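Local coordinates for protein alpha-galactosidase (PDB 3MI6) that probably hydrolyses terminal, non-reducing alpha-D-galactose residues from alpha-galactosides such as galactose oligosaccharides, galactomannans and galactolipids, as a member of glycoside hydrolase family 36, at residues D[10-15]-D[134-139]; D[693-696]-D[701-704]; D[414-419]-D[506-511]; D[351-356]-D[400-405]. All coordinates share one frame; numbering follows the deposited sequence.

Contact 1. Residues D[10-15]-D[134-139]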
loop_
_atom_site.group_PDB
_atom_site.type_symbol
_atom_site.label_atom_id
_atom_site.label_comp_id
_atom_site.label_asym_id
_atom_site.label_seq_id
_atom_site.Cartn_x
_atom_site.Cartn_y
_atom_site.Cartn_z
ATOM N N LEU D 10 -38.345 1.228 -25.602
ATOM C CA LEU D 10 -38.477 0.802 -24.219
ATOM C C LEU D 10 -37.164 1.067 -23.473
ATOM O O LEU D 10 -36.651 0.226 -22.719
ATOM C CB LEU D 10 -38.917 -0.667 -24.134
ATOM C CG LEU D 10 -40.275 -1.021 -24.768
ATOM C CD1 LEU D 10 -40.605 -2.494 -24.585
ATOM C CD2 LEU D 10 -41.372 -0.170 -24.191
ATOM N N THR D 11 -36.638 2.263 -23.716
ATOM C CA THR D 11 -35.489 2.781 -23.010
ATOM C C THR D 11 -35.943 3.716 -21.894
ATOM O O THR D 11 -36.505 4.782 -22.141
ATOM C CB THR D 11 -34.592 3.563 -23.944
ATOM O OG1 THR D 11 -34.217 2.728 -25.041
ATOM C CG2 THR D 11 -33.359 4.012 -23.211
ATOM N N PHE D 12 -35.693 3.296 -20.662
ATOM C CA PHE D 12 -36.023 4.072 -19.489
ATOM C C PHE D 12 -34.764 4.711 -18.971
ATOM O O PHE D 12 -33.749 4.045 -18.770
ATOM C CB PHE D 12 -36.645 3.167 -18.437
ATOM C CG PHE D 12 -37.832 2.422 -18.943
ATOM C CD1 PHE D 12 -39.107 2.931 -18.769
ATOM C CD2 PHE D 12 -37.671 1.241 -19.647
ATOM C CE1 PHE D 12 -40.197 2.261 -19.257
ATOM C CE2 PHE D 12 -38.760 0.567 -20.135
ATOM C CZ PHE D 12 -40.026 1.076 -19.940
ATOM N N HIS D 13 -34.858 6.012 -18.747
ATOM C CA HIS D 13 -33.728 6.830 -18.428
ATOM C C HIS D 13 -34.164 7.796 -17.340
ATOM O O HIS D 13 -34.973 8.679 -17.565
ATOM C CB HIS D 13 -33.314 7.568 -19.696
ATOM C CG HIS D 13 -32.065 8.383 -19.565
ATOM N ND1 HIS D 13 -31.759 9.115 -18.436
ATOM C CD2 HIS D 13 -31.069 8.623 -20.451
ATOM C CE1 HIS D 13 -30.618 9.755 -18.625
ATOM N NE2 HIS D 13 -30.177 9.470 -19.838
ATOM N N LEU D 14 -33.625 7.597 -16.144
ATOM C CA LEU D 14 -33.862 8.470 -15.006
ATOM C C LEU D 14 -32.795 9.600 -14.878
ATOM O O LEU D 14 -31.583 9.341 -14.912
ATOM C CB LEU D 14 -33.903 7.610 -13.743
ATOM C CG LEU D 14 -35.150 6.739 -13.490
ATOM C CD1 LEU D 14 -35.319 5.635 -14.513
ATOM C CD2 LEU D 14 -35.129 6.152 -12.068
ATOM N N GLN D 15 -33.247 10.849 -14.753
ATOM C CA GLN D 15 -32.353 12.000 -14.574
ATOM C C GLN D 15 -32.617 12.777 -13.295
ATOM O O GLN D 15 -33.704 13.338 -13.101
ATOM C CB GLN D 15 -32.436 12.973 -15.747
ATOM C CG GLN D 15 -31.752 12.494 -17.011
ATOM C CD GLN D 15 -31.533 13.624 -17.985
ATOM O OE1 GLN D 15 -32.370 14.513 -18.108
ATOM N NE2 GLN D 15 -30.402 13.608 -18.672
ATOM N N LEU D 134 -41.684 5.457 -11.296
ATOM C CA LEU D 134 -41.776 4.642 -12.500
ATOM C C LEU D 134 -42.007 3.211 -12.049
ATOM O O LEU D 134 -41.256 2.704 -11.219
ATOM C CB LEU D 134 -40.463 4.722 -13.280
ATOM C CG LEU D 134 -40.331 3.832 -14.522
ATOM C CD1 LEU D 134 -41.213 4.331 -15.650
ATOM C CD2 LEU D 134 -38.903 3.731 -15.000
ATOM N N VAL D 135 -43.048 2.564 -12.568
ATOM C CA VAL D 135 -43.323 1.172 -12.224
ATOM C C VAL D 135 -43.222 0.294 -13.457
ATOM O O VAL D 135 -43.986 0.451 -14.393
ATOM C CB VAL D 135 -44.721 0.982 -11.631
ATOM C CG1 VAL D 135 -44.908 -0.464 -11.192
ATOM C CG2 VAL D 135 -44.947 1.924 -10.483
ATOM N N VAL D 136 -42.289 -0.646 -13.453
ATOM C CA VAL D 136 -42.036 -1.440 -14.642
ATOM C C VAL D 136 -42.424 -2.890 -14.409
ATOM O O VAL D 136 -41.692 -3.639 -13.764
ATOM C CB VAL D 136 -40.552 -1.354 -15.068
ATOM C CG1 VAL D 136 -40.286 -2.248 -16.257
ATOM C CG2 VAL D 136 -40.190 0.067 -15.399
ATOM N N SER D 137 -43.569 -3.289 -14.960
ATOM C CA SER D 137 -44.158 -4.591 -14.660
ATOM C C SER D 137 -43.755 -5.683 -15.652
ATOM O O SER D 137 -43.673 -5.444 -16.849
ATOM C CB SER D 137 -45.678 -4.463 -14.575
ATOM O OG SER D 137 -46.047 -3.431 -13.674
ATOM N N PHE D 138 -43.481 -6.876 -15.134
ATOM C CA PHE D 138 -43.130 -8.020 -15.965
ATOM C C PHE D 138 -44.071 -9.178 -15.642
ATOM O O PHE D 138 -44.819 -9.126 -14.669
ATOM C CB PHE D 138 -41.686 -8.472 -15.699
ATOM C CG PHE D 138 -40.643 -7.409 -15.946
ATOM C CD1 PHE D 138 -40.522 -6.319 -15.095
ATOM C CD2 PHE D 138 -39.759 -7.518 -17.008
ATOM C CE1 PHE D 138 -39.563 -5.356 -15.322
ATOM C CE2 PHE D 138 -38.803 -6.559 -17.227
ATOM C CZ PHE D 138 -38.708 -5.481 -16.388
ATOM N N ASN D 139 -44.019 -10.225 -16.459
ATOM C CA ASN D 139 -44.753 -11.454 -16.201
ATOM C C ASN D 139 -43.848 -12.618 -16.531
ATOM O O ASN D 139 -43.091 -12.578 -17.503
ATOM C CB ASN D 139 -46.016 -11.556 -17.072
ATOM C CG ASN D 139 -47.120 -10.594 -16.642
ATOM O OD1 ASN D 139 -47.551 -9.739 -17.420
ATOM N ND2 ASN D 139 -47.588 -10.743 -15.407
#
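The phenyl ring of Phe12 receives the Val136 branch CG2 over one face, while Leu134 comes at the ring obliquely through CD2; beyond the two segments, Tyr108 meets it edge-to-face and Phe23 brings a second ring at about 20° to its plane. This is the interior of a beta sandwich, in which two antiparallel sheets lie face to face and share one apolar layer. Strand 11-15 belongs to a four-stranded sheet; residues 134-139 lie on strand 132-140 of the nine-stranded one, in the family's N-terminal domain, which is related to the galactose mutarotase-like folds. The strand axes pass 10.4 Å apart and run nearly antiparallel, at 155°, a spacing that leaves room for interleaved side chains but not for backbone bonding between the sheets.

Leu134 reaches across that gap and touches both Phe12 and Leu14. Its CG stands anti to the backbone N (chi1 175°), which carries both methyls toward the opposite sheet, and the side chain crosses that of Phe12 at about a right angle. Leu134 CD2 lies 3.9 Å from Phe12 CD1, and CD1 of the same leucine is almost as near to that ring atom. Tyr151 and Ile153 of strand 146-154 pack against Leu14 as well, widening the apolar layer. Leu14 completes the contact with one methyl, its CD1 resting 4.1 Å from Leu134 CD2.

Contact 2. Residues D[693-696]-D[701-704]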
loop_
_atom_site.group_PDB
_atom_site.type_symbol
_atom_site.label_atom_id
_atom_site.label_comp_id
_atom_site.label_asym_id
_atom_site.label_seq_id
_atom_site.Cartn_x
_atom_site.Cartn_y
_atom_site.Cartn_z
ATOM N N TYR D 693 -15.325 36.756 7.670
ATOM C CA TYR D 693 -15.719 36.093 8.915
ATOM C C TYR D 693 -14.791 36.440 10.066
ATOM O O TYR D 693 -13.694 36.966 9.860
ATOM C CB TYR D 693 -15.675 34.578 8.772
ATOM C CG TYR D 693 -16.523 33.953 7.686
ATOM C CD1 TYR D 693 -17.799 33.473 7.961
ATOM C CD2 TYR D 693 -16.026 33.777 6.405
ATOM C CE1 TYR D 693 -18.563 32.870 6.988
ATOM C CE2 TYR D 693 -16.788 33.179 5.425
ATOM C CZ TYR D 693 -18.056 32.714 5.724
ATOM O OH TYR D 693 -18.826 32.116 4.745
ATOM N N GLN D 694 -15.242 36.129 11.277
ATOM C CA GLN D 694 -14.413 36.224 12.481
ATOM C C GLN D 694 -14.563 34.940 13.268
ATOM O O GLN D 694 -15.620 34.273 13.222
ATOM C CB GLN D 694 -14.819 37.412 13.360
ATOM C CG GLN D 694 -14.636 38.744 12.672
ATOM C CD GLN D 694 -14.624 39.949 13.620
ATOM O OE1 GLN D 694 -15.531 40.129 14.450
ATOM N NE2 GLN D 694 -13.594 40.797 13.481
ATOM N N ILE D 695 -13.509 34.599 13.993
ATOM C CA ILE D 695 -13.463 33.347 14.694
ATOM C C ILE D 695 -13.126 33.432 16.153
ATOM O O ILE D 695 -12.077 33.917 16.520
ATOM C CB ILE D 695 -12.304 32.499 14.179
ATOM C CG1 ILE D 695 -12.495 32.314 12.679
ATOM C CG2 ILE D 695 -12.228 31.209 14.998
ATOM C CD1 ILE D 695 -11.377 31.636 12.032
ATOM N N ASN D 696 -14.125 33.122 16.950
ATOM C CA ASN D 696 -14.063 33.201 18.385
ATOM C C ASN D 696 -13.696 34.619 18.677
ATOM O O ASN D 696 -14.145 35.494 18.020
ATOM C CB ASN D 696 -13.038 32.242 18.960
ATOM C CG ASN D 696 -13.255 30.829 18.530
ATOM O OD1 ASN D 696 -14.334 30.415 18.307
ATOM N ND2 ASN D 696 -12.212 30.095 18.425
ATOM N N THR D 701 -10.157 39.750 10.837
ATOM C CA THR D 701 -11.208 39.327 9.938
ATOM C C THR D 701 -10.605 38.535 8.765
ATOM O O THR D 701 -9.545 38.869 8.244
ATOM C CB THR D 701 -12.100 40.527 9.513
ATOM O OG1 THR D 701 -11.732 41.000 8.216
ATOM C CG2 THR D 701 -11.960 41.658 10.526
ATOM N N TYR D 702 -11.277 37.451 8.391
ATOM C CA TYR D 702 -10.753 36.532 7.401
ATOM C C TYR D 702 -11.769 36.328 6.279
ATOM O O TYR D 702 -12.968 36.171 6.528
ATOM C CB TYR D 702 -10.429 35.184 8.056
ATOM C CG TYR D 702 -9.457 35.258 9.206
ATOM C CD1 TYR D 702 -9.907 35.304 10.512
ATOM C CD2 TYR D 702 -8.085 35.281 8.988
ATOM C CE1 TYR D 702 -9.028 35.379 11.576
ATOM C CE2 TYR D 702 -7.194 35.349 10.046
ATOM C CZ TYR D 702 -7.673 35.397 11.340
ATOM O OH TYR D 702 -6.800 35.472 12.401
ATOM N N TYR D 703 -11.295 36.323 5.040
ATOM C CA TYR D 703 -12.137 35.870 3.936
ATOM C C TYR D 703 -12.280 34.346 3.938
ATOM O O TYR D 703 -11.342 33.607 4.274
ATOM C CB TYR D 703 -11.600 36.363 2.590
ATOM C CG TYR D 703 -11.975 37.793 2.299
ATOM C CD1 TYR D 703 -11.227 38.856 2.800
ATOM C CD2 TYR D 703 -13.093 38.088 1.538
ATOM C CE1 TYR D 703 -11.586 40.166 2.536
ATOM C CE2 TYR D 703 -13.457 39.400 1.277
ATOM C CZ TYR D 703 -12.701 40.425 1.773
ATOM O OH TYR D 703 -13.086 41.707 1.486
ATOM N N GLY D 704 -13.466 33.885 3.567
ATOM C CA GLY D 704 -13.725 32.471 3.465
ATOM C C GLY D 704 -12.571 31.741 2.822
ATOM O O GLY D 704 -12.185 30.674 3.296
#
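Tyr693 and Tyr702 clasp each other through their backbones as the hydrogen-bonded pair of an antiparallel beta hairpin, at the edge of the six-stranded sheet in the family's C-terminal domain. This is the tight half of the contact. Tyr693 N donates to Tyr702 O over 2.7 Å, and Tyr702 N answers to Tyr693 O over 2.9 Å, nearly straight at 170°. The Thr701 CA adds a C-H contact to the same Tyr693 O, at 3.4 Å.

Both tyrosine side chains leave on one face of the sheet, and they are buried there. The Tyr693 ring turns its edge to the start of helix 704-710, with Gly704 N in the ring plane and Gly704 CA 3.7 Å from Tyr693 CE2. Its hydroxyl is held elsewhere, by Gln661 O and Arg688 N. The Tyr702 ring is met obliquely by Ile695, whose CD1 stands 4.2 Å from Tyr702 CD1, and its hydroxyl reaches back to Asp698 OD2 in the turn of the hairpin. A neighbouring subunit closes in beyond: its Asn48 packs on Tyr702, and its His41 stacks on Tyr703.

The other face is more open and more sparsely joined. Gln694 and Thr701, both partly exposed, cross there obliquely. Extended beyond CG, the glutamine carries its amide across to the threonine methyl instead of to a polar partner on the other strand: Gln694 NE2 lies 3.5 Å from Thr701 CG2.

Contact 3. Residues D[414-419]-D[506-511]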
loop_
_atom_site.group_PDB
_atom_site.type_symbol
_atom_site.label_atom_id
_atom_site.label_comp_id
_atom_site.label_asym_id
_atom_site.label_seq_id
_atom_site.Cartn_x
_atom_site.Cartn_y
_atom_site.Cartn_z
ATOM N N GLU D 414 -39.099 -1.588 26.877
ATOM C CA GLU D 414 -38.454 -2.597 26.030
ATOM C C GLU D 414 -39.521 -3.623 25.663
ATOM O O GLU D 414 -39.494 -4.748 26.151
ATOM C CB GLU D 414 -37.274 -3.271 26.752
ATOM C CG GLU D 414 -36.334 -4.074 25.844
ATOM C CD GLU D 414 -35.170 -4.713 26.597
ATOM O OE1 GLU D 414 -34.892 -4.311 27.742
ATOM O OE2 GLU D 414 -34.522 -5.623 26.042
ATOM N N PRO D 415 -40.465 -3.222 24.790
ATOM C CA PRO D 415 -41.709 -3.923 24.425
ATOM C C PRO D 415 -41.521 -5.361 23.967
ATOM O O PRO D 415 -42.191 -6.271 24.477
ATOM C CB PRO D 415 -42.222 -3.115 23.234
ATOM C CG PRO D 415 -41.649 -1.772 23.416
ATOM C CD PRO D 415 -40.290 -1.988 24.003
ATOM N N GLU D 416 -40.636 -5.551 22.993
ATOM C CA GLU D 416 -40.452 -6.843 22.342
ATOM C C GLU D 416 -39.963 -7.970 23.282
ATOM O O GLU D 416 -39.826 -9.118 22.849
ATOM C CB GLU D 416 -39.497 -6.674 21.147
ATOM C CG GLU D 416 -39.849 -5.506 20.195
ATOM C CD GLU D 416 -38.615 -4.885 19.520
ATOM O OE1 GLU D 416 -37.978 -5.560 18.683
ATOM O OE2 GLU D 416 -38.282 -3.714 19.824
HETATM N N MSE D 417 -39.727 -7.648 24.560
HETATM C CA MSE D 417 -39.063 -8.566 25.508
HETATM C C MSE D 417 -39.912 -9.092 26.675
HETATM O O MSE D 417 -40.837 -8.426 27.143
HETATM C CB MSE D 417 -37.782 -7.929 26.066
HETATM C CG MSE D 417 -36.769 -7.542 24.997
HETATM SE SE MSE D 417 -36.214 -9.036 23.829
HETATM C CE MSE D 417 -35.466 -7.957 22.393
ATOM N N VAL D 418 -39.572 -10.293 27.147
ATOM C CA VAL D 418 -40.277 -10.943 28.257
ATOM C C VAL D 418 -39.304 -11.702 29.174
ATOM O O VAL D 418 -38.501 -12.513 28.709
ATOM C CB VAL D 418 -41.403 -11.901 27.743
ATOM C CG1 VAL D 418 -40.822 -12.992 26.846
ATOM C CG2 VAL D 418 -42.228 -12.489 28.907
ATOM N N SER D 419 -39.360 -11.406 30.469
ATOM C CA SER D 419 -38.609 -12.147 31.482
ATOM C C SER D 419 -39.450 -13.318 32.005
ATOM O O SER D 419 -40.673 -13.234 32.024
ATOM C CB SER D 419 -38.222 -11.217 32.634
ATOM O OG SER D 419 -36.917 -10.688 32.461
ATOM N N LEU D 506 -42.200 -6.672 10.610
ATOM C CA LEU D 506 -43.471 -6.033 10.292
ATOM C C LEU D 506 -44.266 -5.746 11.569
ATOM O O LEU D 506 -44.893 -4.701 11.698
ATOM C CB LEU D 506 -44.284 -6.893 9.326
ATOM C CG LEU D 506 -43.634 -7.109 7.959
ATOM C CD1 LEU D 506 -44.483 -8.005 7.081
ATOM C CD2 LEU D 506 -43.335 -5.790 7.262
ATOM N N GLY D 507 -44.221 -6.674 12.518
ATOM C CA GLY D 507 -44.853 -6.478 13.809
ATOM C C GLY D 507 -44.370 -5.239 14.556
ATOM O O GLY D 507 -45.189 -4.450 15.082
ATOM N N VAL D 508 -43.046 -5.070 14.620
ATOM C CA VAL D 508 -42.469 -3.903 15.254
ATOM C C VAL D 508 -43.011 -2.684 14.521
ATOM O O VAL D 508 -43.517 -1.763 15.153
ATOM C CB VAL D 508 -40.901 -3.962 15.308
ATOM C CG1 VAL D 508 -40.261 -2.574 15.561
ATOM C CG2 VAL D 508 -40.452 -4.930 16.375
ATOM N N TYR D 509 -42.970 -2.683 13.194
ATOM C CA TYR D 509 -43.508 -1.529 12.482
ATOM C C TYR D 509 -44.978 -1.306 12.829
ATOM O O TYR D 509 -45.400 -0.181 13.105
ATOM C CB TYR D 509 -43.325 -1.649 10.973
ATOM C CG TYR D 509 -41.885 -1.646 10.556
ATOM C CD1 TYR D 509 -40.941 -0.945 11.285
ATOM C CD2 TYR D 509 -41.467 -2.338 9.441
ATOM C CE1 TYR D 509 -39.619 -0.924 10.917
ATOM C CE2 TYR D 509 -40.131 -2.335 9.065
ATOM C CZ TYR D 509 -39.210 -1.621 9.813
ATOM O OH TYR D 509 -37.877 -1.603 9.446
ATOM N N GLN D 510 -45.756 -2.380 12.824
ATOM C CA GLN D 510 -47.143 -2.308 13.272
ATOM C C GLN D 510 -47.244 -1.498 14.564
ATOM O O GLN D 510 -48.056 -0.583 14.678
ATOM C CB GLN D 510 -47.719 -3.719 13.487
ATOM C CG GLN D 510 -48.433 -4.326 12.275
ATOM C CD GLN D 510 -49.494 -3.390 11.718
ATOM O OE1 GLN D 510 -50.592 -3.243 12.298
ATOM N NE2 GLN D 510 -49.167 -2.732 10.595
ATOM N N LEU D 511 -46.408 -1.831 15.539
ATOM C CA LEU D 511 -46.508 -1.193 16.844
ATOM C C LEU D 511 -46.119 0.280 16.785
ATOM O O LEU D 511 -46.748 1.124 17.426
ATOM C CB LEU D 511 -45.638 -1.913 17.867
ATOM C CG LEU D 511 -46.213 -2.037 19.277
ATOM C CD1 LEU D 511 -45.085 -2.264 20.248
ATOM C CD2 LEU D 511 -47.015 -0.820 19.682
#
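Pro415 and Glu416, the middle of a type I beta turn from Glu414 to Met417 that a weak bond from Met417 N to Glu414 O closes, face Val508 and Leu511 of helix 500-518, with the CA atoms of Glu416 and Val508 7.9 Å apart. The turn directly follows strand 408-413 at the C-terminal end of the (beta/alpha)8 barrel, the end at which such enzymes carry their active site.

Two small touches join the segments. Pro415 offers the CB of its ring to a Leu511 methyl, with CB and CD1 4.2 Å apart; Met464 of helix 454-471 and Trp478 of strand 475-478 pack on both residues. In Glu416 the bend at chi2 (149°) swings the carboxylate to the helix. The side chain lies across that of Val508 at about a right angle, so that one branch, Val508 CG2, is met in succession by CG, by the carboxylate carbon and by Glu416 OE1, the last at 3.4 Å.

The carboxylate finds its polar partners elsewhere. Glu416 OE1 is bonded to the Tyr504 hydroxyl, one turn before Val508 on the same helix, while OE2 takes a salt bridge from Arg533 and a hydrogen bond from Trp478 NE1. A buried acid with a methyl at its side but an arginine, an indole N-H and a phenol around it is probably ionised, and its grip on Trp478, predicted to bind substrate, is consistent with a second-shell role in positioning that residue.

Contact 4. Residues D[351-356]-D[400-405]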
loop_
_atom_site.group_PDB
_atom_site.type_symbol
_atom_site.label_atom_id
_atom_site.label_comp_id
_atom_site.label_asym_id
_atom_site.label_seq_id
_atom_site.Cartn_x
_atom_site.Cartn_y
_atom_site.Cartn_z
ATOM N N THR D 351 -34.747 15.013 43.367
ATOM C CA THR D 351 -33.553 15.815 43.558
ATOM C C THR D 351 -32.904 16.075 42.199
ATOM O O THR D 351 -32.431 17.178 41.933
ATOM C CB THR D 351 -32.543 15.161 44.546
ATOM O OG1 THR D 351 -31.950 13.998 43.955
ATOM C CG2 THR D 351 -33.227 14.779 45.853
ATOM N N ILE D 352 -32.901 15.065 41.334
ATOM C CA ILE D 352 -32.331 15.212 40.001
ATOM C C ILE D 352 -33.144 16.217 39.204
ATOM O O ILE D 352 -32.622 17.235 38.755
ATOM C CB ILE D 352 -32.254 13.855 39.242
ATOM C CG1 ILE D 352 -31.296 12.897 39.954
ATOM C CG2 ILE D 352 -31.798 14.053 37.790
ATOM C CD1 ILE D 352 -30.914 11.677 39.135
ATOM N N VAL D 353 -34.428 15.934 39.046
ATOM C CA VAL D 353 -35.311 16.793 38.271
ATOM C C VAL D 353 -35.176 18.270 38.657
ATOM O O VAL D 353 -35.225 19.148 37.795
ATOM C CB VAL D 353 -36.790 16.328 38.383
ATOM C CG1 VAL D 353 -37.741 17.451 38.020
ATOM C CG2 VAL D 353 -37.033 15.119 37.503
ATOM N N ASN D 354 -34.994 18.534 39.951
ATOM C CA ASN D 354 -34.910 19.898 40.470
ATOM C C ASN D 354 -33.607 20.587 40.123
ATOM O O ASN D 354 -33.602 21.738 39.684
ATOM C CB ASN D 354 -35.106 19.914 41.984
ATOM C CG ASN D 354 -36.558 20.048 42.379
ATOM O OD1 ASN D 354 -36.958 19.618 43.464
ATOM N ND2 ASN D 354 -37.359 20.650 41.500
ATOM N N GLN D 355 -32.506 19.877 40.344
ATOM C CA GLN D 355 -31.198 20.352 39.926
ATOM C C GLN D 355 -31.160 20.508 38.410
ATOM O O GLN D 355 -30.625 21.490 37.895
ATOM C CB GLN D 355 -30.101 19.386 40.372
ATOM C CG GLN D 355 -28.706 19.762 39.885
ATOM C CD GLN D 355 -28.181 21.018 40.551
ATOM O OE1 GLN D 355 -27.397 20.950 41.495
ATOM N NE2 GLN D 355 -28.614 22.169 40.066
ATOM N N ALA D 356 -31.728 19.537 37.699
ATOM C CA ALA D 356 -31.717 19.557 36.244
ATOM C C ALA D 356 -32.259 20.873 35.717
ATOM O O ALA D 356 -31.689 21.470 34.803
ATOM C CB ALA D 356 -32.518 18.410 35.703
ATOM N N GLN D 400 -46.430 14.811 36.738
ATOM C CA GLN D 400 -47.094 16.052 37.098
ATOM C C GLN D 400 -46.062 16.995 37.694
ATOM O O GLN D 400 -46.003 18.163 37.340
ATOM C CB GLN D 400 -48.228 15.785 38.090
ATOM C CG GLN D 400 -49.213 16.934 38.273
ATOM C CD GLN D 400 -50.545 16.462 38.847
ATOM O OE1 GLN D 400 -51.162 17.146 39.671
ATOM N NE2 GLN D 400 -50.988 15.278 38.417
ATOM N N ALA D 401 -45.238 16.477 38.595
ATOM C CA ALA D 401 -44.151 17.266 39.157
ATOM C C ALA D 401 -43.234 17.790 38.051
ATOM O O ALA D 401 -43.023 18.999 37.930
ATOM C CB ALA D 401 -43.362 16.447 40.158
ATOM N N VAL D 402 -42.703 16.877 37.242
ATOM C CA VAL D 402 -41.837 17.240 36.127
ATOM C C VAL D 402 -42.436 18.363 35.285
ATOM O O VAL D 402 -41.762 19.336 34.970
ATOM C CB VAL D 402 -41.528 16.017 35.231
ATOM C CG1 VAL D 402 -40.819 16.443 33.961
ATOM C CG2 VAL D 402 -40.686 15.006 35.989
ATOM N N HIS D 403 -43.708 18.233 34.934
ATOM C CA HIS D 403 -44.371 19.218 34.091
ATOM C C HIS D 403 -44.594 20.576 34.769
ATOM O O HIS D 403 -44.531 21.618 34.108
ATOM C CB HIS D 403 -45.708 18.672 33.587
ATOM C CG HIS D 403 -45.578 17.628 32.527
ATOM N ND1 HIS D 403 -45.446 17.936 31.192
ATOM C CD2 HIS D 403 -45.578 16.278 32.603
ATOM C CE1 HIS D 403 -45.360 16.822 30.491
ATOM N NE2 HIS D 403 -45.436 15.801 31.323
ATOM N N GLN D 404 -44.883 20.566 36.071
ATOM C CA GLN D 404 -45.147 21.806 36.800
ATOM C C GLN D 404 -43.866 22.598 36.866
ATOM O O GLN D 404 -43.876 23.803 37.116
ATOM C CB GLN D 404 -45.667 21.531 38.210
ATOM C CG GLN D 404 -47.184 21.522 38.330
ATOM C CD GLN D 404 -47.650 20.997 39.678
ATOM O OE1 GLN D 404 -48.751 20.450 39.802
ATOM N NE2 GLN D 404 -46.802 21.151 40.699
ATOM N N GLN D 405 -42.765 21.891 36.629
ATOM C CA GLN D 405 -41.436 22.478 36.524
ATOM C C GLN D 405 -41.141 23.057 35.131
ATOM O O GLN D 405 -40.051 23.558 34.887
ATOM C CB GLN D 405 -40.382 21.432 36.898
ATOM C CG GLN D 405 -40.226 21.209 38.393
ATOM C CD GLN D 405 -39.680 22.445 39.086
ATOM O OE1 GLN D 405 -40.362 23.471 39.178
ATOM N NE2 GLN D 405 -38.434 22.362 39.560
#
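Val353 and Val402 bring together two neighbouring helices on the outside of the catalytic domain, in a narrow helix-to-helix contact that is buried on its inner side and partly exposed farther out. At the inner side one branch from each valine meets the other, Val353 CG2 and Val402 CG2 standing 4.0 Å apart. The two side chains cross at about a right angle, and their backbones come close here, with CA atoms 6.9 Å apart. CG1 of Val353 is anti to the backbone N (chi1 160°), which leaves CG2 beside that N and facing the other helix; Val402 is arranged in the same way.

In the (beta/alpha)8 barrel, helix 346-358 lies in the chain between strands 333-335 and 363-366, and helix 394-404 between 363-366 and 408-413. Beneath the valines lies the barrel wall itself, with Phe364 touching Val353 and Phe409 touching Val402.

Farther out the contact turns polar. Gln405, just beyond the last turn of helix 394-404, is bent at chi2 (-66°) and sends its amide to that of Asn354, with the two amide planes nearly perpendicular at 89°. As modelled, both present nitrogen, Asn354 ND2 lying 2.8 Å from Gln405 NE2; two donors cannot bond in this way, so the orientation of these amides remains doubtful. The backbone of Gln405 has a clearer tie to the first helix, its carbonyl O accepting from Lys357 NZ.

Along the chain the four contacts open and close in series: contact 1, then contact 4, contact 3 and finally contact 2. Contact 1 belongs to the N-terminal beta sandwich, contacts 3 and 4 to the central barrel, and contact 2 to the C-terminal sheet, so together they sample all three parts of the family 36 architecture. None touches another. Contacts 3 and 4 share the barrel, with centres 30 Å apart: one joins a loop near the predicted nucleophile to a helix, the other two successive helices far from that site. Contacts 1 and 4 are the most distant, with centres 58 Å apart on opposite sides of the chain's centre, while contact 2 alone is reached by a second subunit.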